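Local coordinates for fiber protein (Human adenovirus 14, PDB 3F0Y), which forms the trimeric knob of the viral fiber, through which the virus probably engages a receptor on the host cell surface, at residues F65-F76 with D183-L194; L80-L88 with I112-P120. All coordinates share one frame; numbering follows the deposited sequence.

Contact 1: residues F65-F76 with D183-L194; sequences FNMLTTYRNINF and DAPEGQTSATTL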
loop_
_atom_site.group_PDB
_atom_site.type_symbol
_atom_site.label_atom_id
_atom_site.label_comp_id
_atom_site.label_asym_id
_atom_site.label_seq_id
_atom_site.Cartn_x
_atom_site.Cartn_y
_atom_site.Cartn_z
ATOM N N PHE A 65 27.247 9.113 2.787
ATOM C CA PHE A 65 25.930 8.489 2.683
ATOM C C PHE A 65 25.582 8.169 1.231
ATOM O O PHE A 65 25.116 7.071 0.928
ATOM C CB PHE A 65 24.843 9.374 3.293
ATOM C CG PHE A 65 23.488 8.731 3.306
ATOM C CD1 PHE A 65 23.191 7.734 4.223
ATOM C CD2 PHE A 65 22.520 9.102 2.386
ATOM C CE1 PHE A 65 21.944 7.125 4.234
ATOM C CE2 PHE A 65 21.267 8.499 2.388
ATOM C CZ PHE A 65 20.979 7.510 3.317
ATOM N N ASN A 66 25.808 9.132 0.342
ATOM C CA ASN A 66 25.553 8.940 -1.082
ATOM C C ASN A 66 26.404 7.831 -1.691
ATOM O O ASN A 66 25.951 7.117 -2.585
ATOM C CB ASN A 66 25.770 10.248 -1.852
ATOM C CG ASN A 66 24.658 11.253 -1.617
ATOM O OD1 ASN A 66 23.529 10.881 -1.304
ATOM N ND2 ASN A 66 24.971 12.532 -1.776
ATOM N N MET A 67 27.627 7.677 -1.189
ATOM C CA MET A 67 28.533 6.640 -1.680
ATOM C C MET A 67 28.191 5.237 -1.175
ATOM O O MET A 67 28.799 4.265 -1.619
ATOM C CB MET A 67 29.983 6.988 -1.328
ATOM C CG MET A 67 30.563 8.120 -2.168
ATOM S SD MET A 67 30.669 7.730 -3.925
ATOM C CE MET A 67 31.930 6.456 -3.910
ATOM N N LEU A 68 27.223 5.121 -0.262
ATOM C CA LEU A 68 26.748 3.805 0.182
ATOM C C LEU A 68 26.198 2.988 -0.988
ATOM O O LEU A 68 26.225 1.758 -0.957
ATOM C CB LEU A 68 25.681 3.935 1.275
ATOM C CG LEU A 68 26.111 4.547 2.612
ATOM C CD1 LEU A 68 24.931 4.576 3.571
ATOM C CD2 LEU A 68 27.285 3.795 3.231
ATOM N N THR A 69 25.719 3.675 -2.024
ATOM C CA THR A 69 25.232 3.022 -3.239
ATOM C C THR A 69 26.307 2.229 -3.998
ATOM O O THR A 69 25.980 1.438 -4.881
ATOM C CB THR A 69 24.595 4.048 -4.207
ATOM O OG1 THR A 69 25.531 5.098 -4.487
ATOM C CG2 THR A 69 23.334 4.645 -3.594
ATOM N N THR A 70 27.579 2.438 -3.662
ATOM C CA THR A 70 28.675 1.699 -4.295
ATOM C C THR A 70 29.012 0.379 -3.588
ATOM O O THR A 70 29.862 -0.375 -4.062
ATOM C CB THR A 70 29.958 2.556 -4.375
ATOM O OG1 THR A 70 30.439 2.832 -3.055
ATOM C CG2 THR A 70 29.684 3.866 -5.104
ATOM N N TYR A 71 28.342 0.097 -2.471
ATOM C CA TYR A 71 28.628 -1.092 -1.665
ATOM C C TYR A 71 27.566 -2.179 -1.859
ATOM O O TYR A 71 26.399 -1.871 -2.084
ATOM C CB TYR A 71 28.741 -0.699 -0.190
ATOM C CG TYR A 71 29.894 0.241 0.088
ATOM C CD1 TYR A 71 29.751 1.611 -0.089
ATOM C CD2 TYR A 71 31.130 -0.239 0.516
ATOM C CE1 TYR A 71 30.802 2.484 0.154
ATOM C CE2 TYR A 71 32.190 0.627 0.766
ATOM C CZ TYR A 71 32.020 1.987 0.582
ATOM O OH TYR A 71 33.062 2.853 0.825
ATOM N N ARG A 72 27.990 -3.443 -1.777
ATOM C CA ARG A 72 27.103 -4.592 -1.991
ATOM C C ARG A 72 26.267 -4.937 -0.759
ATOM O O ARG A 72 25.173 -5.485 -0.881
ATOM C CB ARG A 72 27.917 -5.823 -2.402
ATOM C CG ARG A 72 28.366 -5.814 -3.855
ATOM C CD ARG A 72 29.489 -6.813 -4.126
ATOM N NE ARG A 72 29.137 -8.191 -3.770
ATOM C CZ ARG A 72 29.850 -9.266 -4.104
ATOM N NH1 ARG A 72 30.971 -9.152 -4.809
ATOM N NH2 ARG A 72 29.437 -10.471 -3.727
ATOM N N ASN A 73 26.797 -4.632 0.421
ATOM C CA ASN A 73 26.140 -4.945 1.686
ATOM C C ASN A 73 26.007 -3.676 2.514
ATOM O O ASN A 73 26.997 -3.159 3.036
ATOM C CB ASN A 73 26.926 -6.006 2.466
ATOM C CG ASN A 73 27.286 -7.207 1.617
ATOM O OD1 ASN A 73 28.437 -7.377 1.209
ATOM N ND2 ASN A 73 26.297 -8.042 1.330
ATOM N N ILE A 74 24.781 -3.173 2.616
ATOM C CA ILE A 74 24.509 -1.937 3.337
ATOM C C ILE A 74 23.262 -2.094 4.187
ATOM O O ILE A 74 22.310 -2.769 3.792
ATOM C CB ILE A 74 24.290 -0.759 2.361
ATOM C CG1 ILE A 74 25.602 -0.363 1.679
ATOM C CG2 ILE A 74 23.703 0.452 3.083
ATOM C CD1 ILE A 74 26.618 0.265 2.613
ATOM N N ASN A 75 23.289 -1.482 5.365
ATOM C CA ASN A 75 22.078 -1.244 6.131
ATOM C C ASN A 75 22.183 0.085 6.870
ATOM O O ASN A 75 23.262 0.467 7.338
ATOM C CB ASN A 75 21.790 -2.393 7.103
ATOM C CG ASN A 75 22.793 -2.472 8.233
ATOM O OD1 ASN A 75 22.493 -2.099 9.367
ATOM N ND2 ASN A 75 23.995 -2.949 7.929
ATOM N N PHE A 76 21.069 0.804 6.937
ATOM C CA PHE A 76 20.992 2.019 7.733
ATOM C C PHE A 76 19.578 2.192 8.264
ATOM O O PHE A 76 18.604 1.851 7.587
ATOM C CB PHE A 76 21.453 3.244 6.934
ATOM C CG PHE A 76 20.742 3.435 5.622
ATOM C CD1 PHE A 76 21.266 2.912 4.449
ATOM C CD2 PHE A 76 19.562 4.166 5.556
ATOM C CE1 PHE A 76 20.619 3.096 3.236
ATOM C CE2 PHE A 76 18.910 4.354 4.345
ATOM C CZ PHE A 76 19.440 3.820 3.184
ATOM N N ASP A 183 26.080 -7.489 -6.860
ATOM C CA ASP A 183 26.550 -6.269 -7.511
ATOM C C ASP A 183 25.953 -5.055 -6.805
ATOM O O ASP A 183 24.765 -5.049 -6.477
ATOM C CB ASP A 183 26.136 -6.257 -8.986
ATOM C CG ASP A 183 26.808 -7.354 -9.796
ATOM O OD1 ASP A 183 28.053 -7.461 -9.746
ATOM O OD2 ASP A 183 26.090 -8.102 -10.495
ATOM N N ALA A 184 26.776 -4.034 -6.574
ATOM C CA ALA A 184 26.308 -2.798 -5.947
ATOM C C ALA A 184 25.442 -1.991 -6.921
ATOM O O ALA A 184 25.584 -2.134 -8.136
ATOM C CB ALA A 184 27.488 -1.962 -5.479
ATOM N N PRO A 185 24.528 -1.157 -6.389
ATOM C CA PRO A 185 23.738 -0.230 -7.210
ATOM C C PRO A 185 24.577 0.610 -8.178
ATOM O O PRO A 185 24.181 0.803 -9.330
ATOM C CB PRO A 185 23.078 0.688 -6.175
ATOM C CG PRO A 185 23.073 -0.064 -4.910
ATOM C CD PRO A 185 24.163 -1.089 -4.962
ATOM N N GLU A 186 25.723 1.102 -7.706
ATOM C CA GLU A 186 26.567 2.009 -8.485
ATOM C C GLU A 186 28.046 1.672 -8.353
ATOM O O GLU A 186 28.450 0.901 -7.481
ATOM C CB GLU A 186 26.364 3.454 -8.014
ATOM C CG GLU A 186 24.943 3.991 -8.141
ATOM C CD GLU A 186 24.523 4.275 -9.573
ATOM O OE1 GLU A 186 25.342 4.109 -10.503
ATOM O OE2 GLU A 186 23.360 4.679 -9.770
ATOM N N GLY A 187 28.846 2.258 -9.240
ATOM C CA GLY A 187 30.298 2.269 -9.100
ATOM C C GLY A 187 30.724 3.594 -8.501
ATOM O O GLY A 187 29.921 4.531 -8.412
ATOM N N GLN A 188 31.986 3.680 -8.089
ATOM C CA GLN A 188 32.527 4.908 -7.505
ATOM C C GLN A 188 32.324 6.119 -8.417
ATOM O O GLN A 188 32.041 7.220 -7.939
ATOM C CB GLN A 188 34.017 4.743 -7.192
ATOM C CG GLN A 188 34.299 3.874 -5.978
ATOM C CD GLN A 188 35.780 3.612 -5.770
ATOM O OE1 GLN A 188 36.305 3.797 -4.673
ATOM N NE2 GLN A 188 36.462 3.182 -6.826
ATOM N N THR A 189 32.459 5.906 -9.724
ATOM C CA THR A 189 32.365 6.985 -10.704
ATOM C C THR A 189 30.928 7.281 -11.154
ATOM O O THR A 189 30.672 8.347 -11.718
ATOM C CB THR A 189 33.230 6.677 -11.949
ATOM O OG1 THR A 189 32.797 5.450 -12.549
ATOM C CG2 THR A 189 34.699 6.555 -11.564
ATOM N N SER A 190 30.002 6.353 -10.908
ATOM C CA SER A 190 28.603 6.509 -11.333
ATOM C C SER A 190 27.661 6.957 -10.206
ATOM O O SER A 190 26.559 7.434 -10.478
ATOM C CB SER A 190 28.084 5.207 -11.955
ATOM O OG SER A 190 28.031 4.156 -11.006
ATOM N N ALA A 191 28.084 6.800 -8.953
ATOM C CA ALA A 191 27.270 7.222 -7.813
ATOM C C ALA A 191 27.047 8.735 -7.835
ATOM O O ALA A 191 27.949 9.497 -8.183
ATOM C CB ALA A 191 27.928 6.807 -6.502
ATOM N N THR A 192 25.836 9.155 -7.479
ATOM C CA THR A 192 25.499 10.571 -7.374
ATOM C C THR A 192 24.795 10.838 -6.046
ATOM O O THR A 192 25.431 11.268 -5.082
ATOM C CB THR A 192 24.615 11.036 -8.553
ATOM O OG1 THR A 192 23.454 10.199 -8.647
ATOM C CG2 THR A 192 25.388 10.973 -9.857
ATOM N N THR A 193 23.495 10.565 -5.992
ATOM C CA THR A 193 22.707 10.777 -4.784
ATOM C C THR A 193 21.935 9.513 -4.440
ATOM O O THR A 193 21.243 8.955 -5.292
ATOM C CB THR A 193 21.704 11.934 -4.960
ATOM O OG1 THR A 193 22.400 13.107 -5.391
ATOM C CG2 THR A 193 20.979 12.231 -3.649
ATOM N N LEU A 194 22.063 9.068 -3.192
ATOM C CA LEU A 194 21.288 7.940 -2.694
ATOM C C LEU A 194 19.862 8.402 -2.420
ATOM O O LEU A 194 19.607 9.110 -1.444
ATOM C CB LEU A 194 21.920 7.365 -1.422
ATOM C CG LEU A 194 21.171 6.241 -0.696
ATOM C CD1 LEU A 194 20.531 5.261 -1.670
ATOM C CD2 LEU A 194 22.113 5.513 0.260
HETATM O O HOH W 1 24.270 7.123 -6.163
#
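Leu194 lays its CD2 methyl over one face of the Phe65 ring, a CH-pi contact with CD2 4.0 Å from the ring centroid and 22° off the normal. The methyl lies toward the rim, and the two side chains cross at about a right angle; CG of Leu194, anti to its backbone N (chi1 175°), is thereby directed at the ring. CE1 of Phe65 in turn sits over the centre of one face of Phe76, whose edge meets Ile74 CG2 in plane. On its other branch Leu194 is packed tightly, CD1 lying 3.5 Å from Thr69 CG2.

Two hydrogen bonds join the segments. Leu194 N donates to Asn66 OD1 at 3.0 Å, nearly straight (161°) but from above the amide plane. Glu186 N reaches Thr69 O at 2.9 Å, more bent, while the Pro185 ring crowds the same carbonyl, with CD 3.1 Å from Thr69 O. Thr69 OG1 is gripped twice: it donates to Asn66 O inside its own segment and accepts from a water that also takes the N-H of Thr192. A CA-H...O contact links Thr70 CA to Glu186 O, 3.3 Å apart, and Thr70 CG2 and Thr69 OG1 both rest on the Ala191 methyl. Met67, bent at chi2 and chi3, brings its SD to the same methyl.

An inter-strand loop of the knob's antiparallel beta-sandwich, 183-194, thus packs on the helical connection between strands 51-60 and 73-82, closing over helix 63-66 and the 3-10 segment 67-70. Tyr144 of strand 137-145 touches Thr69, Pro185 and Leu194 and hydrogen-bonds Glu186 OE2, while strand 171-180 pairs with 73-82 and brings Trp177 against Phe76.

Contact 2: residues L80-L88 with I112-P120; sequences LFFDSAGNL and ITNAKSFMP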
loop_
_atom_site.group_PDB
_atom_site.type_symbol
_atom_site.label_atom_id
_atom_site.label_comp_id
_atom_site.label_asym_id
_atom_site.label_seq_id
_atom_site.Cartn_x
_atom_site.Cartn_y
_atom_site.Cartn_z
ATOM N N LEU A 80 13.196 6.767 15.174
ATOM C CA LEU A 80 12.360 7.899 15.561
ATOM C C LEU A 80 11.751 7.622 16.928
ATOM O O LEU A 80 10.959 6.695 17.084
ATOM C CB LEU A 80 11.260 8.137 14.524
ATOM C CG LEU A 80 11.709 8.201 13.060
ATOM C CD1 LEU A 80 10.509 8.432 12.160
ATOM C CD2 LEU A 80 12.762 9.282 12.844
ATOM N N PHE A 81 12.140 8.427 17.912
ATOM C CA PHE A 81 11.650 8.294 19.278
ATOM C C PHE A 81 10.748 9.471 19.614
ATOM O O PHE A 81 11.059 10.616 19.283
ATOM C CB PHE A 81 12.823 8.224 20.255
ATOM C CG PHE A 81 13.755 7.075 19.991
ATOM C CD1 PHE A 81 14.989 7.283 19.392
ATOM C CD2 PHE A 81 13.386 5.781 20.319
ATOM C CE1 PHE A 81 15.844 6.220 19.139
ATOM C CE2 PHE A 81 14.234 4.714 20.072
ATOM C CZ PHE A 81 15.467 4.933 19.480
ATOM N N PHE A 82 9.629 9.175 20.270
ATOM C CA PHE A 82 8.634 10.183 20.615
ATOM C C PHE A 82 8.289 10.095 22.097
ATOM O O PHE A 82 8.258 9.005 22.672
ATOM C CB PHE A 82 7.366 9.987 19.781
ATOM C CG PHE A 82 7.609 9.956 18.297
ATOM C CD1 PHE A 82 7.981 8.776 17.665
ATOM C CD2 PHE A 82 7.450 11.102 17.528
ATOM C CE1 PHE A 82 8.202 8.742 16.292
ATOM C CE2 PHE A 82 7.669 11.075 16.154
ATOM C CZ PHE A 82 8.046 9.894 15.537
ATOM N N ASP A 83 8.026 11.247 22.710
ATOM C CA ASP A 83 7.636 11.293 24.120
ATOM C C ASP A 83 6.153 10.951 24.288
ATOM O O ASP A 83 5.453 10.701 23.304
ATOM C CB ASP A 83 7.978 12.660 24.744
ATOM C CG ASP A 83 7.256 13.824 24.078
ATOM O OD1 ASP A 83 6.168 13.627 23.496
ATOM O OD2 ASP A 83 7.785 14.953 24.154
ATOM N N SER A 84 5.682 10.950 25.536
ATOM C CA SER A 84 4.300 10.579 25.859
ATOM C C SER A 84 3.231 11.456 25.192
ATOM O O SER A 84 2.074 11.048 25.096
ATOM C CB SER A 84 4.093 10.586 27.378
ATOM O OG SER A 84 4.321 11.877 27.916
ATOM N N ALA A 85 3.618 12.650 24.745
ATOM C CA ALA A 85 2.718 13.546 24.013
ATOM C C ALA A 85 2.782 13.351 22.492
ATOM O O ALA A 85 2.095 14.056 21.749
ATOM C CB ALA A 85 3.027 14.997 24.368
ATOM N N GLY A 86 3.604 12.408 22.030
ATOM C CA GLY A 86 3.757 12.141 20.599
ATOM C C GLY A 86 4.726 13.070 19.885
ATOM O O GLY A 86 4.777 13.092 18.654
ATOM N N ASN A 87 5.506 13.830 20.652
ATOM C CA ASN A 87 6.473 14.764 20.088
ATOM C C ASN A 87 7.842 14.113 19.924
ATOM O O ASN A 87 8.317 13.411 20.820
ATOM C CB ASN A 87 6.586 16.013 20.965
ATOM C CG ASN A 87 5.334 16.866 20.927
ATOM O OD1 ASN A 87 4.774 17.119 19.860
ATOM N ND2 ASN A 87 4.889 17.320 22.094
ATOM N N LEU A 88 8.469 14.364 18.777
ATOM C CA LEU A 88 9.762 13.774 18.440
ATOM C C LEU A 88 10.851 14.210 19.418
ATOM O O LEU A 88 10.981 15.397 19.722
ATOM C CB LEU A 88 10.161 14.173 17.015
ATOM C CG LEU A 88 11.477 13.618 16.463
ATOM C CD1 LEU A 88 11.403 12.108 16.310
ATOM C CD2 LEU A 88 11.813 14.279 15.136
ATOM N N ILE A 112 0.907 21.332 17.572
ATOM C CA ILE A 112 0.449 20.116 16.903
ATOM C C ILE A 112 -0.823 19.599 17.570
ATOM O O ILE A 112 -0.836 19.315 18.769
ATOM C CB ILE A 112 1.537 19.022 16.925
ATOM C CG1 ILE A 112 2.767 19.488 16.140
ATOM C CG2 ILE A 112 1.004 17.717 16.339
ATOM C CD1 ILE A 112 3.990 18.629 16.352
ATOM N N THR A 113 -1.893 19.502 16.786
ATOM C CA THR A 113 -3.159 18.944 17.245
ATOM C C THR A 113 -3.107 17.418 17.269
ATOM O O THR A 113 -2.807 16.788 16.253
ATOM C CB THR A 113 -4.320 19.370 16.324
ATOM O OG1 THR A 113 -4.339 20.797 16.197
ATOM C CG2 THR A 113 -5.651 18.891 16.881
ATOM N N ASN A 114 -3.401 16.840 18.432
ATOM C CA ASN A 114 -3.523 15.390 18.587
ATOM C C ASN A 114 -2.310 14.627 18.043
ATOM O O ASN A 114 -2.450 13.695 17.250
ATOM C CB ASN A 114 -4.816 14.903 17.917
ATOM C CG ASN A 114 -6.066 15.458 18.577
ATOM O OD1 ASN A 114 -6.096 15.698 19.785
ATOM N ND2 ASN A 114 -7.114 15.654 17.783
ATOM N N ALA A 115 -1.123 15.038 18.479
ATOM C CA ALA A 115 0.129 14.413 18.043
ATOM C C ALA A 115 0.197 12.945 18.456
ATOM O O ALA A 115 0.705 12.108 17.709
ATOM C CB ALA A 115 1.321 15.170 18.609
ATOM N N LYS A 116 -0.330 12.644 19.640
ATOM C CA LYS A 116 -0.289 11.292 20.191
ATOM C C LYS A 116 -1.020 10.270 19.317
ATOM O O LYS A 116 -0.628 9.105 19.264
ATOM C CB LYS A 116 -0.873 11.280 21.607
ATOM C CG LYS A 116 -0.448 10.085 22.434
ATOM C CD LYS A 116 -0.775 10.271 23.910
ATOM C CE LYS A 116 -2.173 9.808 24.238
ATOM N NZ LYS A 116 -2.264 8.322 24.282
ATOM N N SER A 117 -2.069 10.706 18.623
ATOM C CA SER A 117 -2.846 9.807 17.768
ATOM C C SER A 117 -2.211 9.543 16.395
ATOM O O SER A 117 -2.800 8.851 15.571
ATOM C CB SER A 117 -4.276 10.327 17.603
ATOM O OG SER A 117 -4.286 11.691 17.240
ATOM N N PHE A 118 -1.025 10.095 16.148
ATOM C CA PHE A 118 -0.205 9.687 15.005
ATOM C C PHE A 118 0.718 8.524 15.374
ATOM O O PHE A 118 1.322 7.910 14.497
ATOM C CB PHE A 118 0.649 10.852 14.496
ATOM C CG PHE A 118 -0.129 11.896 13.753
ATOM C CD1 PHE A 118 -0.616 13.020 14.409
ATOM C CD2 PHE A 118 -0.363 11.763 12.393
ATOM C CE1 PHE A 118 -1.330 13.991 13.716
ATOM C CE2 PHE A 118 -1.075 12.727 11.697
ATOM C CZ PHE A 118 -1.559 13.842 12.357
ATOM N N MET A 119 0.826 8.229 16.667
ATOM C CA MET A 119 1.799 7.261 17.164
ATOM C C MET A 119 1.354 5.821 16.949
ATOM O O MET A 119 0.157 5.544 16.883
ATOM C CB MET A 119 2.039 7.475 18.658
ATOM C CG MET A 119 2.622 8.829 19.013
ATOM S SD MET A 119 4.273 9.041 18.332
ATOM C CE MET A 119 3.915 9.916 16.813
ATOM N N PRO A 120 2.324 4.893 16.858
ATOM C CA PRO A 120 1.982 3.474 16.815
ATOM C C PRO A 120 1.397 3.014 18.146
ATOM O O PRO A 120 1.977 3.275 19.201
ATOM C CB PRO A 120 3.328 2.792 16.544
ATOM C CG PRO A 120 4.345 3.744 17.040
ATOM C CD PRO A 120 3.781 5.109 16.792
#
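Met119 meets Phe82 in a Met-aromatic contact where the type I turn Asp83-Gly86, at the end of strand 73-82 of the knob's beta-sandwich, abuts the 3-10 segment 116-118. SD lies 3.9 Å from the Phe82 ring centroid, 30° off the normal, and CE stands more squarely over the same face at 15°. Bends at chi2 and chi3 fold the methionine back to place both atoms there; Leu88 CD1 lies over the opposite face.

Close backbone approach is the second element. Gly86 CA comes 4.2 Å from Lys116 CA, and the positive phi of Gly86 (83°) favours glycine, as does the lack of room for a side chain against Ala115 and Lys116.

No hydrogen bond crosses between the segments; each side is held by its own. In the turn Gly86 N binds Asp83 O, Asp83 N binds Asn87 O, and Asp83 OD1 accepts from Asn87 N, met from above the carboxylate plane, and weakly from Ala85 N. Across from it Phe118 N binds Ala115 O.

The remaining contacts set carbon against oxygen. Asn87 OD1 lies near Ile112 CD1, and the Ala115 methyl faces Ala85 O. Lys116 sends its NZ away to Asp207 O, while its CD passes 3.2 Å from Ser84 O.

In the fold
Strand 73-82 is common to both contacts: the 65-76 segment of contact 1 runs into its start, and the 80-88 segment of contact 2 carries its end. The contact centres are about 33 Å apart, at about 19 Å and 14 Å from the chain centre and on opposite sides of it; the two are joined through residues 77-79 of that strand and do not otherwise touch. Contact 2 is nested within the chain loop that contact 1 closes. Their surroundings differ: in contact 1, Thr192 packs on Lys134 of a second subunit, and glycerol, probably from the crystallisation liquor, hydrogen-bonds Glu186 O and Gln188 N, whereas no other chain of the trimer touches the segments of contact 2.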